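Local coordinates for sugar-binding transport ATP-binding protein (Pyrococcus horikoshii, PDB 1V43) that binds ATP and probably hydrolyses it as the nucleotide-binding subunit of an ABC transporter for sugar uptake, at residues 103-108 with 120-125; 127-132 with 151-156. All blocks are in the same frame, centred on the assembly; numbering follows the deposited sequence.

How the interactions relate
From the N terminus, the chain runs through helix 100-105, makes a turn, and comes back as helix 115-128. Interaction 1 closes this connection; eleven residues lie between its segments, of which 109-110 are not modelled. Helix 115-128 then ends inside 127-132, where interaction 2 opens. Its loop of eighteen intervening residues carries the LSGGQ signature sequence of ABC ATPases and closes on helix 147-156. The two contacts therefore follow one another in series, neither nested nor crossed, and share helix 115-128. Their centres lie about 8 Å apart, and Ile104 CD1 of interaction 1 sits 3.6 Å from Ala153 CB of interaction 2. Together they tie three helices into one core of the helical subdomain.

Interaction 1 of 2, residues 103-108 with 120-125; sequences NIAFPL and KRVRWA
Val122 and Ile104 meet between helix 115-128 and the end of helix 100-105, their side chains oblique to each other, in the helical subdomain of ABC ATPases, which also carries the signature sequence. With CG1 of Val122 anti to the backbone N (chi1 172°), the CG2 branch is the one that meets the partner. Val122 CG2 stands 4.2 Å from Ile104 CG2 and, on the next residue, 4.1 Å from Ala105 CB. Ile104 CG2 lies between Val122 and Ala125, about one turn apart on the helix, and is 4.5 Å from Ala125 CB, a looser touch. The other branch of Ile104 is turned toward helix 147-156, so the side chain serves two neighbours at once. After Ala105 a type I turn ends the helix and brings Leu108 back to the same partner. Its meeting with Arg121 is of another kind, apolar methyl against the aliphatic part of a charged chain. The arginine bends at chi3 (92°), and its NH1 is held by a salt bridge to Glu159. Leu108 CD2 comes to the edge of the guanidinium, near its plane, 3.8 Å from Arg121 NE and 3.5 Å from Arg121 CD.

Interaction 2 of 2, residues 127-132 with 151-156; sequences ELLQIE and AVARAI
Leu129 lies against Ala153 where helix 115-128 ends in a Schellman motif, with Gln130 taking positive phi (58°), and packs on helix 147-156, the helix that follows the ABC signature sequence. Followed outward, the leucine goes steadily deeper into its partner. Leu129 CB stands back, 4.3 Å from Ala153 CB. Leu129 CG reaches that methyl, 3.8 Å from Ala153 CB, and also the backbone N of the same residue. There the chain forks. Leu129 CD1 goes to one side, 3.8 Å from Val152 CB, with CG1 of that valine just beyond; the two side chains meet at about a right angle. Leu129 CD2 goes down onto the helix backbone, 3.7 Å from Ala153 CA, and meets Ile156 CD1 tip to tip, 3.9 Å away. CG1 of Ile156 lies between the backbone N and the carbonyl carbon (chi1 81°), and the extended chi2 (173°) carries CD1 to the leucines. The carbonyls of Leu129 and Gln130 accept hydrogen bonds from Arg149, NE to Leu129 O and NH2 to Gln130 O. Two flanking methyls complete the contact: Leu128 CD1, 3.8 Å from Ile156 CD1, and Ile131 CD1, 3.9 Å from Ala153 CB.

Interaction 1 of 2, residues 103-108 with 120-125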
ATOM      1  N   ASN A 103       0.844 -12.398 -31.636  1.00 46.10           N
ATOM      2  CA  ASN A 103      -0.033 -12.257 -30.489  1.00 50.69           C
ATOM      3  C   ASN A 103      -1.002 -11.105 -30.788  1.00 49.90           C
ATOM      4  O   ASN A 103      -2.221 -11.278 -30.762  1.00 46.47           O
ATOM      5  CB  ASN A 103       0.794 -11.950 -29.240  1.00 53.29           C
ATOM      6  CG  ASN A 103      -0.042 -11.934 -27.976  1.00 61.95           C
ATOM      7  OD1 ASN A 103      -1.004 -11.173 -27.863  1.00 70.87           O
ATOM      8  ND2 ASN A 103       0.322 -12.774 -27.015  1.00 59.14           N
ATOM      9  N   ILE A 104      -0.453  -9.937 -31.112  1.00 43.84           N
ATOM     10  CA  ILE A 104      -1.282  -8.770 -31.405  1.00 40.28           C
ATOM     11  C   ILE A 104      -2.129  -8.966 -32.661  1.00 44.26           C
ATOM     12  O   ILE A 104      -3.205  -8.371 -32.804  1.00 34.75           O
ATOM     13  CB  ILE A 104      -0.417  -7.502 -31.584  1.00 29.29           C
ATOM     14  CG1 ILE A 104       0.403  -7.259 -30.319  1.00 28.55           C
ATOM     15  CG2 ILE A 104      -1.309  -6.292 -31.885  1.00 31.48           C
ATOM     16  CD1 ILE A 104       1.383  -6.089 -30.412  1.00 28.03           C
ATOM     17  N   ALA A 105      -1.639  -9.805 -33.569  1.00 44.16           N
ATOM     18  CA  ALA A 105      -2.339 -10.061 -34.822  1.00 45.60           C
ATOM     19  C   ALA A 105      -3.499 -11.039 -34.672  1.00 47.48           C
ATOM     20  O   ALA A 105      -4.504 -10.909 -35.365  1.00 47.78           O
ATOM     21  CB  ALA A 105      -1.357 -10.588 -35.868  1.00 47.91           C
ATOM     22  N   PHE A 106      -3.350 -12.010 -33.772  1.00 52.52           N
ATOM     23  CA  PHE A 106      -4.368 -13.042 -33.541  1.00 59.67           C
ATOM     24  C   PHE A 106      -5.811 -12.532 -33.648  1.00 63.84           C
ATOM     25  O   PHE A 106      -6.590 -13.039 -34.452  1.00 68.42           O
ATOM     26  CB  PHE A 106      -4.141 -13.706 -32.177  1.00 61.49           C
ATOM     27  CG  PHE A 106      -4.839 -15.026 -32.018  1.00 71.39           C
ATOM     28  CD1 PHE A 106      -4.526 -16.099 -32.849  1.00 74.81           C
ATOM     29  CD2 PHE A 106      -5.794 -15.209 -31.023  1.00 73.71           C
ATOM     30  CE1 PHE A 106      -5.151 -17.337 -32.693  1.00 76.84           C
ATOM     31  CE2 PHE A 106      -6.426 -16.444 -30.858  1.00 75.11           C
ATOM     32  CZ  PHE A 106      -6.104 -17.509 -31.693  1.00 77.38           C
ATOM     33  N   PRO A 107      -6.185 -11.521 -32.844  1.00 66.18           N
ATOM     34  CA  PRO A 107      -7.547 -10.984 -32.894  1.00 67.74           C
ATOM     35  C   PRO A 107      -8.013 -10.465 -34.258  1.00 69.76           C
ATOM     36  O   PRO A 107      -9.099  -9.899 -34.366  1.00 74.03           O
ATOM     37  CB  PRO A 107      -7.513  -9.879 -31.843  1.00 65.77           C
ATOM     38  CG  PRO A 107      -6.577 -10.425 -30.830  1.00 67.59           C
ATOM     39  CD  PRO A 107      -5.457 -10.953 -31.693  1.00 67.45           C
ATOM     40  N   LEU A 108      -7.207 -10.647 -35.300  1.00 68.66           N
ATOM     41  CA  LEU A 108      -7.592 -10.172 -36.629  1.00 68.10           C
ATOM     42  C   LEU A 108      -7.556 -11.287 -37.675  1.00 66.43           C
ATOM     43  O   LEU A 108      -7.180 -12.424 -37.380  1.00 62.14           O
ATOM     44  CB  LEU A 108      -6.676  -9.018 -37.065  1.00 70.23           C
ATOM     45  CG  LEU A 108      -6.933  -7.595 -36.546  1.00 72.31           C
ATOM     46  CD1 LEU A 108      -7.144  -7.594 -35.050  1.00 70.94           C
ATOM     47  CD2 LEU A 108      -5.752  -6.709 -36.916  1.00 71.72           C
ATOM     48  N   LYS A 120      -0.736  -2.973 -40.831  1.00 37.57           N
ATOM     49  CA  LYS A 120      -0.819  -1.552 -40.510  1.00 39.90           C
ATOM     50  C   LYS A 120      -1.251  -1.334 -39.054  1.00 41.08           C
ATOM     51  O   LYS A 120      -0.666  -0.515 -38.348  1.00 39.28           O
ATOM     52  CB  LYS A 120      -1.817  -0.839 -41.426  1.00 44.30           C
ATOM     53  CG  LYS A 120      -1.943   0.645 -41.109  1.00 49.72           C
ATOM     54  CD  LYS A 120      -3.051   1.320 -41.893  1.00 62.08           C
ATOM     55  CE  LYS A 120      -3.038   2.829 -41.659  1.00 66.87           C
ATOM     56  NZ  LYS A 120      -3.190   3.198 -40.222  1.00 72.83           N
ATOM     57  N   ARG A 121      -2.275  -2.069 -38.621  1.00 37.89           N
ATOM     58  CA  ARG A 121      -2.802  -1.967 -37.258  1.00 38.72           C
ATOM     59  C   ARG A 121      -1.796  -2.434 -36.203  1.00 38.64           C
ATOM     60  O   ARG A 121      -1.609  -1.761 -35.179  1.00 37.08           O
ATOM     61  CB  ARG A 121      -4.086  -2.791 -37.128  1.00 43.55           C
ATOM     62  CG  ARG A 121      -5.179  -2.386 -38.093  1.00 48.95           C
ATOM     63  CD  ARG A 121      -6.238  -3.474 -38.197  1.00 62.99           C
ATOM     64  NE  ARG A 121      -7.339  -3.291 -37.257  1.00 72.27           N
ATOM     65  CZ  ARG A 121      -8.228  -2.305 -37.337  1.00 77.59           C
ATOM     66  NH1 ARG A 121      -8.145  -1.410 -38.316  1.00 77.24           N
ATOM     67  NH2 ARG A 121      -9.203  -2.216 -36.442  1.00 72.89           N
ATOM     68  N   VAL A 122      -1.165  -3.588 -36.444  1.00 32.04           N
ATOM     69  CA  VAL A 122      -0.168  -4.119 -35.512  1.00 28.64           C
ATOM     70  C   VAL A 122       0.939  -3.086 -35.301  1.00 25.82           C
ATOM     71  O   VAL A 122       1.308  -2.806 -34.169  1.00 28.59           O
ATOM     72  CB  VAL A 122       0.442  -5.462 -36.016  1.00 30.82           C
ATOM     73  CG1 VAL A 122       1.612  -5.889 -35.133  1.00 25.09           C
ATOM     74  CG2 VAL A 122      -0.610  -6.545 -35.973  1.00 28.40           C
ATOM     75  N   ARG A 123       1.436  -2.500 -36.388  1.00 28.36           N
ATOM     76  CA  ARG A 123       2.479  -1.474 -36.318  1.00 28.50           C
ATOM     77  C   ARG A 123       1.980  -0.287 -35.488  1.00 31.08           C
ATOM     78  O   ARG A 123       2.689   0.223 -34.613  1.00 25.49           O
ATOM     79  CB  ARG A 123       2.854  -0.984 -37.725  1.00 30.38           C
ATOM     80  CG  ARG A 123       3.732  -1.950 -38.540  1.00 39.34           C
ATOM     81  CD  ARG A 123       3.875  -1.495 -40.009  1.00 34.88           C
ATOM     82  NE  ARG A 123       4.796  -2.336 -40.773  1.00 34.25           N
ATOM     83  CZ  ARG A 123       6.071  -2.036 -41.015  1.00 35.45           C
ATOM     84  NH1 ARG A 123       6.593  -0.906 -40.562  1.00 22.36           N
ATOM     85  NH2 ARG A 123       6.832  -2.873 -41.706  1.00 31.06           N
ATOM     86  N   TRP A 124       0.753   0.148 -35.770  1.00 28.88           N
ATOM     87  CA  TRP A 124       0.142   1.276 -35.059  1.00 29.33           C
ATOM     88  C   TRP A 124       0.026   0.984 -33.551  1.00 25.10           C
ATOM     89  O   TRP A 124       0.456   1.780 -32.724  1.00 31.48           O
ATOM     90  CB  TRP A 124      -1.240   1.555 -35.667  1.00 30.57           C
ATOM     91  CG  TRP A 124      -2.159   2.445 -34.848  1.00 32.02           C
ATOM     92  CD1 TRP A 124      -2.136   3.814 -34.771  1.00 34.64           C
ATOM     93  CD2 TRP A 124      -3.269   2.018 -34.047  1.00 32.61           C
ATOM     94  NE1 TRP A 124      -3.170   4.264 -33.973  1.00 31.98           N
ATOM     95  CE2 TRP A 124      -3.880   3.185 -33.518  1.00 35.46           C
ATOM     96  CE3 TRP A 124      -3.812   0.762 -33.726  1.00 27.28           C
ATOM     97  CZ2 TRP A 124      -5.009   3.132 -32.686  1.00 29.55           C
ATOM     98  CZ3 TRP A 124      -4.936   0.711 -32.893  1.00 29.77           C
ATOM     99  CH2 TRP A 124      -5.521   1.892 -32.387  1.00 30.77           C
ATOM    100  N   ALA A 125      -0.528  -0.173 -33.204  1.00 25.74           N
ATOM    101  CA  ALA A 125      -0.690  -0.545 -31.805  1.00 26.50           C
ATOM    102  C   ALA A 125       0.659  -0.717 -31.125  1.00 23.57           C
ATOM    103  O   ALA A 125       0.854  -0.263 -30.004  1.00 22.86           O
ATOM    104  CB  ALA A 125      -1.505  -1.846 -31.690  1.00 18.92           C
TER

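Interaction 2 of 2, residues 127-132 with 151-156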
ATOM      1  N   GLU A 127       3.471   0.664 -31.877  1.00 26.27           N
ATOM      2  CA  GLU A 127       4.110   1.955 -31.674  1.00 23.73           C
ATOM      3  C   GLU A 127       3.479   2.647 -30.457  1.00 25.64           C
ATOM      4  O   GLU A 127       4.187   3.223 -29.626  1.00 28.76           O
ATOM      5  CB  GLU A 127       3.969   2.818 -32.937  1.00 24.58           C
ATOM      6  CG  GLU A 127       4.712   4.162 -32.908  1.00 30.95           C
ATOM      7  CD  GLU A 127       4.101   5.170 -31.922  1.00 44.17           C
ATOM      8  OE1 GLU A 127       2.851   5.281 -31.870  1.00 40.85           O
ATOM      9  OE2 GLU A 127       4.868   5.861 -31.211  1.00 37.52           O
ATOM     10  N   LEU A 128       2.153   2.568 -30.348  1.00 22.72           N
ATOM     11  CA  LEU A 128       1.421   3.178 -29.242  1.00 25.50           C
ATOM     12  C   LEU A 128       1.845   2.629 -27.889  1.00 27.82           C
ATOM     13  O   LEU A 128       1.861   3.356 -26.907  1.00 22.38           O
ATOM     14  CB  LEU A 128      -0.089   2.984 -29.420  1.00 20.76           C
ATOM     15  CG  LEU A 128      -0.713   3.963 -30.411  1.00 23.68           C
ATOM     16  CD1 LEU A 128      -2.141   3.584 -30.703  1.00 23.30           C
ATOM     17  CD2 LEU A 128      -0.631   5.360 -29.836  1.00 22.03           C
ATOM     18  N   LEU A 129       2.185   1.346 -27.840  1.00 26.34           N
ATOM     19  CA  LEU A 129       2.625   0.737 -26.594  1.00 26.02           C
ATOM     20  C   LEU A 129       4.158   0.749 -26.458  1.00 27.40           C
ATOM     21  O   LEU A 129       4.707   0.246 -25.481  1.00 27.81           O
ATOM     22  CB  LEU A 129       2.093  -0.694 -26.511  1.00 25.29           C
ATOM     23  CG  LEU A 129       0.679  -0.950 -25.954  1.00 23.22           C
ATOM     24  CD1 LEU A 129       0.647  -0.533 -24.493  1.00 19.38           C
ATOM     25  CD2 LEU A 129      -0.383  -0.203 -26.769  1.00 19.78           C
ATOM     26  N   GLN A 130       4.843   1.332 -27.440  1.00 32.18           N
ATOM     27  CA  GLN A 130       6.302   1.395 -27.438  1.00 32.30           C
ATOM     28  C   GLN A 130       6.923   0.003 -27.368  1.00 31.43           C
ATOM     29  O   GLN A 130       7.886  -0.231 -26.639  1.00 28.68           O
ATOM     30  CB  GLN A 130       6.798   2.252 -26.263  1.00 40.03           C
ATOM     31  CG  GLN A 130       6.543   3.742 -26.446  1.00 48.34           C
ATOM     32  CD  GLN A 130       6.224   4.441 -25.133  1.00 64.60           C
ATOM     33  OE1 GLN A 130       5.243   4.103 -24.459  1.00 66.45           O
ATOM     34  NE2 GLN A 130       7.050   5.420 -24.761  1.00 63.48           N
ATOM     35  N   ILE A 131       6.359  -0.931 -28.119  1.00 31.45           N
ATOM     36  CA  ILE A 131       6.903  -2.282 -28.142  1.00 30.63           C
ATOM     37  C   ILE A 131       7.264  -2.695 -29.569  1.00 27.63           C
ATOM     38  O   ILE A 131       7.407  -3.879 -29.844  1.00 32.04           O
ATOM     39  CB  ILE A 131       5.896  -3.308 -27.568  1.00 29.93           C
ATOM     40  CG1 ILE A 131       4.530  -3.113 -28.226  1.00 24.78           C
ATOM     41  CG2 ILE A 131       5.802  -3.171 -26.042  1.00 26.78           C
ATOM     42  CD1 ILE A 131       3.558  -4.241 -27.969  1.00 23.15           C
ATOM     43  N   GLU A 132       7.417  -1.730 -30.476  1.00 29.62           N
ATOM     44  CA  GLU A 132       7.745  -2.052 -31.875  1.00 36.86           C
ATOM     45  C   GLU A 132       8.999  -2.904 -32.022  1.00 39.10           C
ATOM     46  O   GLU A 132       9.106  -3.679 -32.965  1.00 40.02           O
ATOM     47  CB  GLU A 132       7.953  -0.793 -32.727  1.00 33.75           C
ATOM     48  CG  GLU A 132       7.159   0.422 -32.310  1.00 48.25           C
ATOM     49  CD  GLU A 132       7.970   1.379 -31.437  1.00 49.94           C
ATOM     50  OE1 GLU A 132       8.235   1.069 -30.246  1.00 44.57           O
ATOM     51  OE2 GLU A 132       8.353   2.445 -31.963  1.00 48.95           O
ATOM     52  N   ALA A 151      -0.314  -7.243 -24.076  1.00 39.95           N
ATOM     53  CA  ALA A 151      -1.724  -7.539 -23.841  1.00 36.46           C
ATOM     54  C   ALA A 151      -2.588  -6.326 -24.175  1.00 31.55           C
ATOM     55  O   ALA A 151      -3.670  -6.459 -24.754  1.00 32.48           O
ATOM     56  CB  ALA A 151      -1.939  -7.955 -22.366  1.00 34.04           C
ATOM     57  N   VAL A 152      -2.113  -5.137 -23.812  1.00 29.55           N
ATOM     58  CA  VAL A 152      -2.876  -3.920 -24.094  1.00 28.35           C
ATOM     59  C   VAL A 152      -2.922  -3.625 -25.585  1.00 28.38           C
ATOM     60  O   VAL A 152      -3.971  -3.253 -26.100  1.00 33.27           O
ATOM     61  CB  VAL A 152      -2.290  -2.692 -23.381  1.00 25.90           C
ATOM     62  CG1 VAL A 152      -3.090  -1.458 -23.756  1.00 20.78           C
ATOM     63  CG2 VAL A 152      -2.303  -2.903 -21.879  1.00 29.19           C
ATOM     64  N   ALA A 153      -1.790  -3.795 -26.276  1.00 24.54           N
ATOM     65  CA  ALA A 153      -1.744  -3.538 -27.714  1.00 22.49           C
ATOM     66  C   ALA A 153      -2.748  -4.447 -28.406  1.00 16.03           C
ATOM     67  O   ALA A 153      -3.425  -4.037 -29.350  1.00 27.32           O
ATOM     68  CB  ALA A 153      -0.324  -3.786 -28.277  1.00 16.33           C
ATOM     69  N   ARG A 154      -2.851  -5.682 -27.929  1.00 25.63           N
ATOM     70  CA  ARG A 154      -3.791  -6.632 -28.519  1.00 31.19           C
ATOM     71  C   ARG A 154      -5.229  -6.186 -28.285  1.00 35.25           C
ATOM     72  O   ARG A 154      -6.080  -6.325 -29.161  1.00 33.36           O
ATOM     73  CB  ARG A 154      -3.593  -8.026 -27.931  1.00 35.97           C
ATOM     74  CG  ARG A 154      -4.544  -9.058 -28.524  1.00 42.70           C
ATOM     75  CD  ARG A 154      -4.190 -10.454 -28.046  1.00 50.98           C
ATOM     76  NE  ARG A 154      -4.142 -10.522 -26.590  1.00 57.70           N
ATOM     77  CZ  ARG A 154      -3.644 -11.544 -25.899  1.00 66.02           C
ATOM     78  NH1 ARG A 154      -3.140 -12.600 -26.530  1.00 62.74           N
ATOM     79  NH2 ARG A 154      -3.650 -11.503 -24.571  1.00 64.25           N
ATOM     80  N   ALA A 155      -5.497  -5.648 -27.096  1.00 35.86           N
ATOM     81  CA  ALA A 155      -6.846  -5.179 -26.791  1.00 35.56           C
ATOM     82  C   ALA A 155      -7.206  -3.989 -27.672  1.00 31.06           C
ATOM     83  O   ALA A 155      -8.324  -3.904 -28.174  1.00 31.18           O
ATOM     84  CB  ALA A 155      -6.968  -4.803 -25.301  1.00 17.08           C
ATOM     85  N   ILE A 156      -6.266  -3.073 -27.897  1.00 29.60           N
ATOM     86  CA  ILE A 156      -6.607  -1.916 -28.721  1.00 28.22           C
ATOM     87  C   ILE A 156      -6.452  -2.109 -30.221  1.00 26.96           C
ATOM     88  O   ILE A 156      -6.930  -1.278 -30.997  1.00 33.31           O
ATOM     89  CB  ILE A 156      -5.801  -0.649 -28.327  1.00 31.26           C
ATOM     90  CG1 ILE A 156      -4.395  -0.678 -28.950  1.00 29.55           C
ATOM     91  CG2 ILE A 156      -5.728  -0.553 -26.822  1.00 34.55           C
ATOM     92  CD1 ILE A 156      -3.619   0.615 -28.748  1.00 28.69           C
TER